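Local coordinates for protein ribosomal RNA small subunit methyltransferase D (PDB 2FPO) that transfers a methyl group from S-adenosyl-L-methionine to N2 of guanine 966 of 16S rRNA in the assembled 30S particle, at residues Asp39-Thr44 with Tyr157-Val162; Ala50-Asp55 with His123-Val128; Cys61-Gly66 with Gln91-Asn96; Ser110-Phe115 with Glu138-Leu143. All blocks are in the same frame, centred on the assembly; numbering follows the deposited sequence.

The four contacts join the central sheet, its flanking helices and the loops at its strand ends. Interactions 1 and 2 both use helix 39-53, against neighbouring parallel strands, and their centres are about 15 Å apart; Y157 N and V126 O, 2.7 Å apart, join these strands. Interaction 2 meets interaction 3 where strand 123-128 runs beside the loop 61-66, with C61 N 3.1 Å from F127 O. F62 then leads from interaction 3 to interaction 4, its CZ lying 3.5 Å from T140 OG1. No cofactor is present, but by analogy with class I methyltransferases the loop of interaction 3 probably lines the S-adenosylmethionine site, and F62 also touches P130 and P131 of the DPPF motif.

Interaction 1. Residues Asp39-Thr44 with Tyr157-Val162; sequences DRVRET and YVESEV
The phenol ring of Y157 presents its hydroxyl end to helix 39-53, where a methyl of V41 and the carboxylate of E159 approach OH from opposite sides of the ring plane. V41 CG1 stands 3.5 Å from Y157 OH, the two side chains crossing at about a right angle. On the other side, Y157 OH donates to E159 OE1 at 2.7 Å, using the anti side of the carboxylate and lying 19° out of its plane. Y157 and E159 are two apart on strand 154-161 and so project from the same side of it, which makes this bond possible. Y157 CG is anti to the backbone N (chi1 166°), sending the ring out toward the helix, while V41 CG1 reaches 4.4 Å from E159 OE1. L68 and Y186 also pack on Y157, and E159 OE2 lies close to the like-charged D129, the first residue of the DPPF motif. A phenylalanine in place of Y157 would probably cost E159 OE1 its hydroxyl donor and V41 CG1 its nearest neighbour on the strand, setting the carboxylate freer to turn. The helix side has its own polar ties: R42 NH2 forms a salt bridge with D39 OD1 at 3.3 Å, and T44 OG1 bonds to R40 O at 2.9 Å. Valine suits the facing position because it offers a compact methyl and makes no polar demand. Across the contact there is therefore only light van der Waals packing; the polar bond, from Y157 OH to E159 OE1, lies within the strand, where the tyrosine hydroxyl fixes one oxygen of the glutamate.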
loop_
_atom_site.group_PDB
_atom_site.type_symbol
_atom_site.label_atom_id
_atom_site.label_comp_id
_atom_site.label_asym_id
_atom_site.label_seq_id
_atom_site.Cartn_x
_atom_site.Cartn_y
_atom_site.Cartn_z
ATOM N N ASP A 39 14.457 -3.536 -0.003
ATOM C CA ASP A 39 14.201 -4.902 -0.378
ATOM C C ASP A 39 13.726 -5.705 0.830
ATOM O O ASP A 39 12.769 -6.452 0.724
ATOM C CB ASP A 39 15.462 -5.530 -0.975
ATOM C CG ASP A 39 15.815 -4.980 -2.350
ATOM O OD1 ASP A 39 15.189 -3.993 -2.824
ATOM O OD2 ASP A 39 16.749 -5.547 -2.966
ATOM N N ARG A 40 14.387 -5.537 1.970
ATOM C CA ARG A 40 14.090 -6.347 3.146
ATOM C C ARG A 40 12.702 -6.098 3.708
ATOM O O ARG A 40 12.010 -7.037 4.109
ATOM C CB ARG A 40 15.160 -6.176 4.220
ATOM C CG ARG A 40 16.258 -7.189 4.078
ATOM C CD ARG A 40 17.154 -7.227 5.304
ATOM N NE ARG A 40 18.375 -7.978 5.046
ATOM C CZ ARG A 40 19.313 -7.602 4.182
ATOM N NH1 ARG A 40 20.397 -8.343 4.020
ATOM N NH2 ARG A 40 19.165 -6.481 3.479
ATOM N N VAL A 41 12.294 -4.828 3.702
ATOM C CA VAL A 41 10.915 -4.432 4.005
ATOM C C VAL A 41 9.924 -5.156 3.096
ATOM O O VAL A 41 9.040 -5.874 3.573
ATOM C CB VAL A 41 10.756 -2.892 3.863
ATOM C CG1 VAL A 41 9.274 -2.465 3.883
ATOM C CG2 VAL A 41 11.586 -2.177 4.950
ATOM N N ARG A 42 10.071 -4.979 1.790
ATOM C CA ARG A 42 9.150 -5.582 0.832
ATOM C C ARG A 42 9.149 -7.098 0.953
ATOM O O ARG A 42 8.099 -7.742 0.885
ATOM C CB ARG A 42 9.470 -5.142 -0.607
ATOM C CG ARG A 42 8.759 -3.873 -1.017
ATOM C CD ARG A 42 9.031 -3.530 -2.481
ATOM N NE ARG A 42 10.412 -3.102 -2.674
ATOM C CZ ARG A 42 11.051 -3.115 -3.834
ATOM N NH1 ARG A 42 10.440 -3.547 -4.931
ATOM N NH2 ARG A 42 12.308 -2.710 -3.895
ATOM N N GLU A 43 10.341 -7.662 1.151
ATOM C CA GLU A 43 10.500 -9.085 1.336
ATOM C C GLU A 43 9.676 -9.589 2.511
ATOM O O GLU A 43 8.902 -10.534 2.367
ATOM C CB GLU A 43 11.983 -9.393 1.520
ATOM C CG GLU A 43 12.348 -10.829 1.418
ATOM C CD GLU A 43 13.866 -11.023 1.556
ATOM O OE1 GLU A 43 14.448 -11.758 0.732
ATOM O OE2 GLU A 43 14.462 -10.422 2.476
ATOM N N THR A 44 9.815 -8.936 3.655
ATOM C CA THR A 44 9.049 -9.282 4.852
ATOM C C THR A 44 7.523 -9.156 4.619
ATOM O O THR A 44 6.768 -10.083 4.934
ATOM C CB THR A 44 9.485 -8.393 6.059
ATOM O OG1 THR A 44 10.878 -8.580 6.304
ATOM C CG2 THR A 44 8.714 -8.728 7.328
ATOM N N TYR A 157 -1.539 -2.703 5.814
ATOM C CA TYR A 157 -0.132 -2.567 6.165
ATOM C C TYR A 157 0.066 -1.132 6.606
ATOM O O TYR A 157 -0.372 -0.205 5.918
ATOM C CB TYR A 157 0.763 -2.924 4.960
ATOM C CG TYR A 157 2.230 -2.515 5.080
ATOM C CD1 TYR A 157 3.113 -3.214 5.912
ATOM C CD2 TYR A 157 2.725 -1.438 4.349
ATOM C CE1 TYR A 157 4.466 -2.835 6.015
ATOM C CE2 TYR A 157 4.059 -1.056 4.445
ATOM C CZ TYR A 157 4.922 -1.743 5.273
ATOM O OH TYR A 157 6.242 -1.347 5.334
ATOM N N VAL A 158 0.694 -0.968 7.765
ATOM C CA VAL A 158 0.932 0.336 8.358
ATOM C C VAL A 158 2.402 0.406 8.741
ATOM O O VAL A 158 2.933 -0.477 9.409
ATOM C CB VAL A 158 0.017 0.609 9.626
ATOM C CG1 VAL A 158 0.370 1.945 10.265
ATOM C CG2 VAL A 158 -1.438 0.590 9.248
ATOM N N GLU A 159 3.068 1.436 8.235
ATOM C CA GLU A 159 4.443 1.709 8.558
ATOM C C GLU A 159 4.518 2.997 9.419
ATOM O O GLU A 159 3.882 4.021 9.102
ATOM C CB GLU A 159 5.227 1.859 7.257
ATOM C CG GLU A 159 6.672 2.110 7.436
ATOM C CD GLU A 159 7.452 2.057 6.122
ATOM O OE1 GLU A 159 7.193 1.149 5.290
ATOM O OE2 GLU A 159 8.340 2.926 5.960
ATOM N N SER A 160 5.290 2.929 10.507
ATOM C CA SER A 160 5.364 4.026 11.460
ATOM C C SER A 160 6.622 3.972 12.325
ATOM O O SER A 160 7.065 2.903 12.694
ATOM C CB SER A 160 4.120 4.012 12.351
ATOM O OG SER A 160 4.019 5.215 13.088
ATOM N N GLU A 161 7.169 5.141 12.662
ATOM C CA GLU A 161 8.319 5.223 13.559
ATOM C C GLU A 161 7.941 4.696 14.937
ATOM O O GLU A 161 6.885 5.052 15.472
ATOM C CB GLU A 161 8.822 6.667 13.672
ATOM C CG GLU A 161 9.555 7.176 12.445
ATOM C CD GLU A 161 8.683 7.214 11.189
ATOM O OE1 GLU A 161 7.553 7.767 11.244
ATOM O OE2 GLU A 161 9.143 6.689 10.148
ATOM N N VAL A 162 8.793 3.839 15.487
ATOM C CA VAL A 162 8.604 3.252 16.832
ATOM C C VAL A 162 8.209 4.303 17.875
ATOM O O VAL A 162 7.236 4.124 18.620
ATOM C CB VAL A 162 9.876 2.525 17.312
ATOM C CG1 VAL A 162 9.814 2.241 18.807
ATOM C CG2 VAL A 162 10.049 1.244 16.540
#

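Interaction 2. Residues Ala50-Asp55 with His123-Val128; sequences APVIVD and HNIVFV
V52 and I53, at the weakly bonded, kinked end of helix 39-53, meet I125 of strand 123-128 through methyl groups. V52 comes first: its CG2 lies 4.1 Å from I125 CD1, and the two side chains meet at a slant. CG2 sits between the backbone N and the carbonyl carbon, and the contact lies toward the exposed margin. I53 follows with the closer approach. Its CG1 extends anti to the backbone N (chi1 -173°), and the chain then turns at chi2; the side chains of I53 and I125 cross at about a right angle, I53 CD1 3.8 Å from I125 CD1, although I53 does not start out directly toward the strand. One terminal methyl of I125 thus serves both neighbours. At I125 isoleucine is apt: its longer branch, extended at chi2, together with I53 bridges the 8.0 Å between their CA atoms. Beyond the helix, D55 takes a left-handed backbone conformation (phi 67°) and brings the chain past N124 toward strand 57-60. I125 also packs on L49 and A56, while F127 reaches L45 and L49 on the same helix, so this face of the central strand of the Rossmann-like methyltransferase fold is covered by helix 39-53. With no hydrogen bond between the segments, the contact rests on aliphatic packing and the exclusion of water from I53 and I125, which are buried even though V52 is exposed.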
loop_
_atom_site.group_PDB
_atom_site.type_symbol
_atom_site.label_atom_id
_atom_site.label_comp_id
_atom_site.label_asym_id
_atom_site.label_seq_id
_atom_site.Cartn_x
_atom_site.Cartn_y
_atom_site.Cartn_z
ATOM N N ALA A 50 1.899 -13.588 1.208
ATOM C CA ALA A 50 2.053 -14.611 0.152
ATOM C C ALA A 50 0.778 -15.464 -0.056
ATOM O O ALA A 50 0.357 -15.668 -1.187
ATOM C CB ALA A 50 3.274 -15.490 0.427
ATOM N N PRO A 51 0.142 -15.934 1.031
ATOM C CA PRO A 51 -1.051 -16.751 0.807
ATOM C C PRO A 51 -2.359 -16.023 0.463
ATOM O O PRO A 51 -3.378 -16.692 0.319
ATOM C CB PRO A 51 -1.181 -17.529 2.123
ATOM C CG PRO A 51 -0.628 -16.612 3.149
ATOM C CD PRO A 51 0.472 -15.827 2.471
ATOM N N VAL A 52 -2.343 -14.686 0.344
ATOM C CA VAL A 52 -3.552 -13.914 0.027
ATOM C C VAL A 52 -3.386 -12.961 -1.171
ATOM O O VAL A 52 -4.353 -12.347 -1.617
ATOM C CB VAL A 52 -4.096 -13.130 1.245
ATOM C CG1 VAL A 52 -4.550 -14.112 2.356
ATOM C CG2 VAL A 52 -3.060 -12.171 1.790
ATOM N N ILE A 53 -2.154 -12.842 -1.662
ATOM C CA ILE A 53 -1.799 -11.842 -2.667
ATOM C C ILE A 53 -2.376 -12.204 -4.058
ATOM O O ILE A 53 -2.795 -11.325 -4.786
ATOM C CB ILE A 53 -0.232 -11.600 -2.723
ATOM C CG1 ILE A 53 0.124 -10.435 -3.659
ATOM C CG2 ILE A 53 0.509 -12.869 -3.137
ATOM C CD1 ILE A 53 -0.396 -9.077 -3.163
ATOM N N VAL A 54 -2.431 -13.504 -4.397
ATOM C CA VAL A 54 -2.960 -13.918 -5.709
ATOM C C VAL A 54 -4.437 -13.565 -5.766
ATOM O O VAL A 54 -5.212 -13.926 -4.873
ATOM C CB VAL A 54 -2.687 -15.414 -6.044
ATOM C CG1 VAL A 54 -3.316 -15.850 -7.445
ATOM C CG2 VAL A 54 -1.179 -15.689 -6.026
ATOM N N ASP A 55 -4.786 -12.796 -6.798
ATOM C CA ASP A 55 -6.139 -12.323 -7.060
ATOM C C ASP A 55 -6.674 -11.340 -6.046
ATOM O O ASP A 55 -7.869 -11.113 -6.023
ATOM C CB ASP A 55 -7.169 -13.470 -7.245
ATOM C CG ASP A 55 -6.948 -14.284 -8.519
ATOM O OD1 ASP A 55 -6.263 -13.816 -9.441
ATOM O OD2 ASP A 55 -7.498 -15.403 -8.603
ATOM N N HIS A 123 -11.389 -3.453 -0.603
ATOM C CA HIS A 123 -10.108 -4.054 -0.979
ATOM C C HIS A 123 -9.670 -5.083 0.059
ATOM O O HIS A 123 -9.890 -4.906 1.270
ATOM C CB HIS A 123 -9.020 -2.981 -1.127
ATOM C CG HIS A 123 -9.255 -2.027 -2.255
ATOM N ND1 HIS A 123 -10.140 -0.969 -2.169
ATOM C CD2 HIS A 123 -8.752 -2.001 -3.516
ATOM C CE1 HIS A 123 -10.139 -0.311 -3.321
ATOM N NE2 HIS A 123 -9.325 -0.930 -4.161
ATOM N N ASN A 124 -9.019 -6.132 -0.436
ATOM C CA ASN A 124 -8.439 -7.194 0.364
ATOM C C ASN A 124 -7.135 -6.775 1.074
ATOM O O ASN A 124 -6.839 -7.256 2.191
ATOM C CB ASN A 124 -8.138 -8.391 -0.555
ATOM C CG ASN A 124 -9.354 -8.842 -1.332
ATOM O OD1 ASN A 124 -10.303 -9.411 -0.764
ATOM N ND2 ASN A 124 -9.350 -8.583 -2.639
ATOM N N ILE A 125 -6.362 -5.909 0.415
ATOM C CA ILE A 125 -5.048 -5.466 0.911
ATOM C C ILE A 125 -4.873 -3.966 0.725
ATOM O O ILE A 125 -4.991 -3.446 -0.393
ATOM C CB ILE A 125 -3.876 -6.233 0.181
ATOM C CG1 ILE A 125 -3.993 -7.760 0.388
ATOM C CG2 ILE A 125 -2.478 -5.671 0.551
ATOM C CD1 ILE A 125 -2.887 -8.593 -0.283
ATOM N N VAL A 126 -4.550 -3.272 1.800
ATOM C CA VAL A 126 -4.307 -1.812 1.733
ATOM C C VAL A 126 -2.957 -1.467 2.331
ATOM O O VAL A 126 -2.583 -1.988 3.401
ATOM C CB VAL A 126 -5.445 -0.981 2.423
ATOM C CG1 VAL A 126 -5.226 0.548 2.301
ATOM C CG2 VAL A 126 -6.808 -1.360 1.868
ATOM N N PHE A 127 -2.229 -0.605 1.622
ATOM C CA PHE A 127 -0.923 -0.123 2.054
ATOM C C PHE A 127 -1.040 1.321 2.547
ATOM O O PHE A 127 -1.495 2.201 1.809
ATOM C CB PHE A 127 0.104 -0.176 0.923
ATOM C CG PHE A 127 0.223 -1.541 0.268
ATOM C CD1 PHE A 127 0.842 -2.610 0.936
ATOM C CD2 PHE A 127 -0.239 -1.739 -1.025
ATOM C CE1 PHE A 127 0.936 -3.892 0.313
ATOM C CE2 PHE A 127 -0.135 -3.012 -1.658
ATOM C CZ PHE A 127 0.450 -4.084 -0.982
ATOM N N VAL A 128 -0.589 1.533 3.785
ATOM C CA VAL A 128 -0.622 2.844 4.466
ATOM C C VAL A 128 0.777 3.199 4.970
ATOM O O VAL A 128 1.157 2.949 6.122
ATOM C CB VAL A 128 -1.666 2.890 5.626
ATOM C CG1 VAL A 128 -1.807 4.334 6.180
ATOM C CG2 VAL A 128 -3.001 2.320 5.185
#

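Interaction 3. Residues Cys61-Gly66 with Gln91-Asn96; sequences CFAGSG and QQLIKN
L93 of helix 87-99 packs against A63 to G66, part of the glycine-rich loop that follows the first strand of the parallel set in this class I (Rossmann-like) methyltransferase fold; in relatives this loop lines the cofactor site. The apolar contacts all belong to the two methyls of L93. CD2 lies 3.9 Å from A63 CB and also approaches G64 O, whereas CD1 sits 3.8 Å from G66 CA and near S65 O. With CG anti to the backbone N (chi1 -164°), the leucine fork reaches away from its helix and spreads along the turn. An alanine in place of L93 would probably open a gap between helix and loop, leaving A63 CB and G66 CA without their apolar cover.

Backbone bonding shapes the loop: A63 to G66 form a type II' turn, closed by G66 N to A63 O at 2.7 Å. Glycine suits position 64, whose positive phi belongs to such a turn, and G64 N is further held by E84. At G66 glycine is required twice over, since a side chain would strike both L93 CD1 and the preceding carbonyl.

The polar link runs through water, which donates to S65 O at 2.9 Å and accepts a weak bond from N96 ND2. That amide also gives a bond to P27 O, while Q92 NE2 donates to N96 OD1 at 3.0 Å, coming from above the plane of the acceptor carbonyl.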
loop_
_atom_site.group_PDB
_atom_site.type_symbol
_atom_site.label_atom_id
_atom_site.label_comp_id
_atom_site.label_asym_id
_atom_site.label_seq_id
_atom_site.Cartn_x
_atom_site.Cartn_y
_atom_site.Cartn_z
ATOM N N CYS A 61 -2.430 3.799 -0.651
ATOM C CA CYS A 61 -2.872 5.164 -0.307
ATOM C C CYS A 61 -1.875 6.279 -0.589
ATOM O O CYS A 61 -2.301 7.439 -0.721
ATOM C CB CYS A 61 -3.330 5.249 1.151
ATOM S SG CYS A 61 -4.757 4.171 1.490
ATOM N N PHE A 62 -0.579 5.947 -0.611
ATOM C CA PHE A 62 0.514 6.920 -0.836
ATOM C C PHE A 62 1.515 6.123 -1.629
ATOM O O PHE A 62 2.534 5.639 -1.077
ATOM C CB PHE A 62 1.173 7.421 0.492
ATOM C CG PHE A 62 0.181 7.926 1.503
ATOM C CD1 PHE A 62 -0.202 9.263 1.511
ATOM C CD2 PHE A 62 -0.398 7.044 2.420
ATOM C CE1 PHE A 62 -1.199 9.720 2.438
ATOM C CE2 PHE A 62 -1.373 7.468 3.348
ATOM C CZ PHE A 62 -1.762 8.817 3.372
ATOM N N ALA A 63 1.216 5.945 -2.910
ATOM C CA ALA A 63 1.952 4.955 -3.721
ATOM C C ALA A 63 3.403 5.339 -4.008
ATOM O O ALA A 63 4.245 4.456 -4.161
ATOM C CB ALA A 63 1.190 4.624 -5.011
ATOM N N GLY A 64 3.692 6.636 -4.063
ATOM C CA GLY A 64 5.079 7.136 -4.271
ATOM C C GLY A 64 5.765 6.512 -5.486
ATOM O O GLY A 64 5.292 6.631 -6.639
ATOM N N SER A 65 6.849 5.798 -5.225
ATOM C CA SER A 65 7.600 5.071 -6.273
ATOM C C SER A 65 6.803 3.891 -6.890
ATOM O O SER A 65 7.137 3.393 -7.965
ATOM C CB SER A 65 8.935 4.587 -5.689
ATOM O OG SER A 65 8.672 3.814 -4.527
ATOM N N GLY A 66 5.731 3.477 -6.222
ATOM C CA GLY A 66 4.967 2.329 -6.627
ATOM C C GLY A 66 5.606 1.021 -6.172
ATOM O O GLY A 66 5.116 -0.053 -6.531
ATOM N N GLN A 91 2.657 10.532 -12.648
ATOM C CA GLN A 91 2.963 10.379 -14.094
ATOM C C GLN A 91 3.993 9.272 -14.409
ATOM O O GLN A 91 3.823 8.510 -15.375
ATOM C CB GLN A 91 3.421 11.721 -14.711
ATOM C CG GLN A 91 2.308 12.791 -14.861
ATOM C CD GLN A 91 2.810 14.144 -15.426
ATOM O OE1 GLN A 91 4.025 14.402 -15.532
ATOM N NE2 GLN A 91 1.859 15.028 -15.778
ATOM N N GLN A 92 5.058 9.182 -13.602
ATOM C CA GLN A 92 6.110 8.173 -13.810
ATOM C C GLN A 92 5.581 6.788 -13.483
ATOM O O GLN A 92 5.868 5.811 -14.180
ATOM C CB GLN A 92 7.346 8.473 -12.961
ATOM C CG GLN A 92 8.534 7.472 -13.181
ATOM C CD GLN A 92 9.062 7.469 -14.597
ATOM O OE1 GLN A 92 9.475 8.507 -15.107
ATOM N NE2 GLN A 92 9.040 6.300 -15.253
ATOM N N LEU A 93 4.776 6.717 -12.431
ATOM C CA LEU A 93 4.087 5.505 -12.096
ATOM C C LEU A 93 3.286 4.957 -13.297
ATOM O O LEU A 93 3.381 3.778 -13.616
ATOM C CB LEU A 93 3.167 5.768 -10.903
ATOM C CG LEU A 93 2.633 4.563 -10.146
ATOM C CD1 LEU A 93 3.658 3.381 -10.064
ATOM C CD2 LEU A 93 2.225 5.045 -8.776
ATOM N N ILE A 94 2.497 5.819 -13.936
ATOM C CA ILE A 94 1.704 5.469 -15.116
ATOM C C ILE A 94 2.600 4.931 -16.247
ATOM O O ILE A 94 2.255 3.959 -16.922
ATOM C CB ILE A 94 0.888 6.705 -15.590
ATOM C CG1 ILE A 94 -0.259 7.007 -14.601
ATOM C CG2 ILE A 94 0.391 6.551 -17.070
ATOM C CD1 ILE A 94 -0.923 8.355 -14.842
ATOM N N LYS A 95 3.711 5.614 -16.484
ATOM C CA LYS A 95 4.707 5.162 -17.452
ATOM C C LYS A 95 5.254 3.782 -17.109
ATOM O O LYS A 95 5.363 2.929 -17.994
ATOM C CB LYS A 95 5.848 6.164 -17.554
ATOM C CG LYS A 95 5.470 7.477 -18.253
ATOM C CD LYS A 95 6.674 8.375 -18.278
ATOM C CE LYS A 95 6.301 9.823 -18.522
ATOM N NZ LYS A 95 7.512 10.662 -18.345
ATOM N N ASN A 96 5.579 3.548 -15.823
ATOM C CA ASN A 96 6.116 2.244 -15.433
ATOM C C ASN A 96 5.103 1.147 -15.584
ATOM O O ASN A 96 5.462 0.055 -15.980
ATOM C CB ASN A 96 6.725 2.255 -14.027
ATOM C CG ASN A 96 7.949 3.123 -13.948
ATOM O OD1 ASN A 96 8.607 3.362 -14.956
ATOM N ND2 ASN A 96 8.268 3.605 -12.756
HETATM O O HOH W 1 7.001 4.572 -10.560
#

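Interaction 4. Residues Ser110-Phe115 with Glu138-Leu143; sequences SNAMSF and EETINL
Two bends in the side chain of M113, a selenomethionine, carry it over to helix 137-146: at chi2 (-80°) and again at chi3 (-91°). The bend at chi2 lays SE 3.5 Å from E139 CB, and the turn at chi3 swings CE alongside E139, 3.6 Å from its CG. CB and CG of E139 form an aliphatic flank, and its own bend at chi2 turns the carboxylate away from helix 112-116. One turn on, L143 CD1 meets the same selenium, 4.1 Å from M113 SE, and lies equally near M113 O, its side chain roughly at right angles to that of M113. Methionine suits this site because its long, unbranched, flexible chain can fold over a charged residue's methylenes and a leucine methyl together. Deeper in, A112 CB and T140 OG1 come no nearer than 4.5 Å; T140 gives its hydroxyl to L136 O in its own helix, and F62 packs on both A112 and T140. The short helix is started by N111 at the N-cap: S114 N donates to N111 OD1 at 3.0 Å, nearly straight (168°) though from above the amide carbonyl plane. S110 OG adds a bond to N111 O at 2.7 Å. Two helices beside the sheet are thus joined by dispersion contacts through the selenium, which stands in for sulfur, and its methyl; no hydrogen bond crosses between the two segments, and the acidic end of E139 points off the interface.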
loop_
_atom_site.group_PDB
_atom_site.type_symbol
_atom_site.label_atom_id
_atom_site.label_comp_id
_atom_site.label_asym_id
_atom_site.label_seq_id
_atom_site.Cartn_x
_atom_site.Cartn_y
_atom_site.Cartn_z
ATOM N N SER A 110 -4.060 12.185 -6.446
ATOM C CA SER A 110 -4.878 12.827 -5.407
ATOM C C SER A 110 -4.155 12.660 -4.090
ATOM O O SER A 110 -3.417 11.673 -3.891
ATOM C CB SER A 110 -6.273 12.153 -5.301
ATOM O OG SER A 110 -7.018 12.683 -4.182
ATOM N N ASN A 111 -4.368 13.585 -3.186
ATOM C CA ASN A 111 -4.035 13.305 -1.795
ATOM C C ASN A 111 -5.023 12.270 -1.216
ATOM O O ASN A 111 -6.179 12.165 -1.678
ATOM C CB ASN A 111 -4.000 14.613 -0.971
ATOM C CG ASN A 111 -5.379 15.229 -0.776
ATOM O OD1 ASN A 111 -6.029 14.976 0.223
ATOM N ND2 ASN A 111 -5.855 15.971 -1.768
ATOM N N ALA A 112 -4.584 11.517 -0.208
ATOM C CA ALA A 112 -5.391 10.429 0.351
ATOM C C ALA A 112 -6.633 10.879 1.113
ATOM O O ALA A 112 -7.643 10.205 1.072
ATOM C CB ALA A 112 -4.542 9.511 1.222
HETATM N N MSE A 113 -6.558 12.032 1.777
HETATM C CA MSE A 113 -7.670 12.539 2.585
HETATM C C MSE A 113 -8.894 12.892 1.749
HETATM O O MSE A 113 -10.007 12.514 2.130
HETATM C CB MSE A 113 -7.241 13.766 3.389
HETATM C CG MSE A 113 -5.970 13.502 4.156
HETATM SE SE MSE A 113 -6.347 12.530 5.779
HETATM C CE MSE A 113 -6.556 14.073 6.830
ATOM N N SER A 114 -8.685 13.593 0.625
ATOM C CA SER A 114 -9.745 13.881 -0.330
ATOM C C SER A 114 -10.231 12.614 -1.015
ATOM O O SER A 114 -11.443 12.419 -1.209
ATOM C CB SER A 114 -9.245 14.830 -1.435
ATOM O OG SER A 114 -9.009 16.101 -0.877
ATOM N N PHE A 115 -9.285 11.778 -1.418
ATOM C CA PHE A 115 -9.635 10.561 -2.130
ATOM C C PHE A 115 -10.513 9.576 -1.338
ATOM O O PHE A 115 -11.482 9.033 -1.877
ATOM C CB PHE A 115 -8.418 9.821 -2.692
ATOM C CG PHE A 115 -8.820 8.562 -3.420
ATOM C CD1 PHE A 115 -9.387 8.637 -4.683
ATOM C CD2 PHE A 115 -8.731 7.321 -2.796
ATOM C CE1 PHE A 115 -9.814 7.474 -5.328
ATOM C CE2 PHE A 115 -9.176 6.162 -3.441
ATOM C CZ PHE A 115 -9.707 6.259 -4.704
ATOM N N GLU A 138 -3.516 8.179 11.351
ATOM C CA GLU A 138 -4.771 7.806 11.976
ATOM C C GLU A 138 -6.000 8.218 11.187
ATOM O O GLU A 138 -7.002 7.503 11.231
ATOM C CB GLU A 138 -4.876 8.337 13.402
ATOM C CG GLU A 138 -4.492 7.297 14.443
ATOM C CD GLU A 138 -3.094 7.482 14.963
ATOM O OE1 GLU A 138 -2.162 7.540 14.116
ATOM O OE2 GLU A 138 -2.930 7.574 16.207
ATOM N N GLU A 139 -5.904 9.368 10.501
ATOM C CA GLU A 139 -6.958 9.915 9.650
ATOM C C GLU A 139 -7.278 8.974 8.498
ATOM O O GLU A 139 -8.443 8.747 8.167
ATOM C CB GLU A 139 -6.515 11.257 9.050
ATOM C CG GLU A 139 -6.555 12.444 10.030
ATOM C CD GLU A 139 -5.335 12.522 10.972
ATOM O OE1 GLU A 139 -4.404 11.687 10.873
ATOM O OE2 GLU A 139 -5.318 13.438 11.832
ATOM N N THR A 140 -6.224 8.443 7.892
ATOM C CA THR A 140 -6.335 7.519 6.753
ATOM C C THR A 140 -6.991 6.233 7.215
ATOM O O THR A 140 -7.921 5.737 6.599
ATOM C CB THR A 140 -4.929 7.231 6.113
ATOM O OG1 THR A 140 -4.398 8.453 5.589
ATOM C CG2 THR A 140 -5.045 6.230 4.952
ATOM N N ILE A 141 -6.484 5.697 8.318
ATOM C CA ILE A 141 -7.048 4.515 8.964
ATOM C C ILE A 141 -8.565 4.639 9.239
ATOM O O ILE A 141 -9.326 3.710 8.972
ATOM C CB ILE A 141 -6.275 4.219 10.260
ATOM C CG1 ILE A 141 -4.942 3.532 9.903
ATOM C CG2 ILE A 141 -7.153 3.414 11.302
ATOM C CD1 ILE A 141 -3.901 3.539 11.053
ATOM N N ASN A 142 -9.001 5.796 9.726
ATOM C CA ASN A 142 -10.439 5.969 10.018
ATOM C C ASN A 142 -11.276 6.106 8.770
ATOM O O ASN A 142 -12.394 5.611 8.724
ATOM C CB ASN A 142 -10.683 7.160 10.927
ATOM C CG ASN A 142 -10.256 6.900 12.355
ATOM O OD1 ASN A 142 -9.821 7.815 13.048
ATOM N ND2 ASN A 142 -10.407 5.666 12.811
ATOM N N LEU A 143 -10.738 6.788 7.756
ATOM C CA LEU A 143 -11.439 6.917 6.476
ATOM C C LEU A 143 -11.588 5.572 5.792
ATOM O O LEU A 143 -12.655 5.278 5.268
ATOM C CB LEU A 143 -10.736 7.912 5.551
ATOM C CG LEU A 143 -10.851 9.378 6.019
ATOM C CD1 LEU A 143 -9.697 10.174 5.452
ATOM C CD2 LEU A 143 -12.181 10.023 5.667
#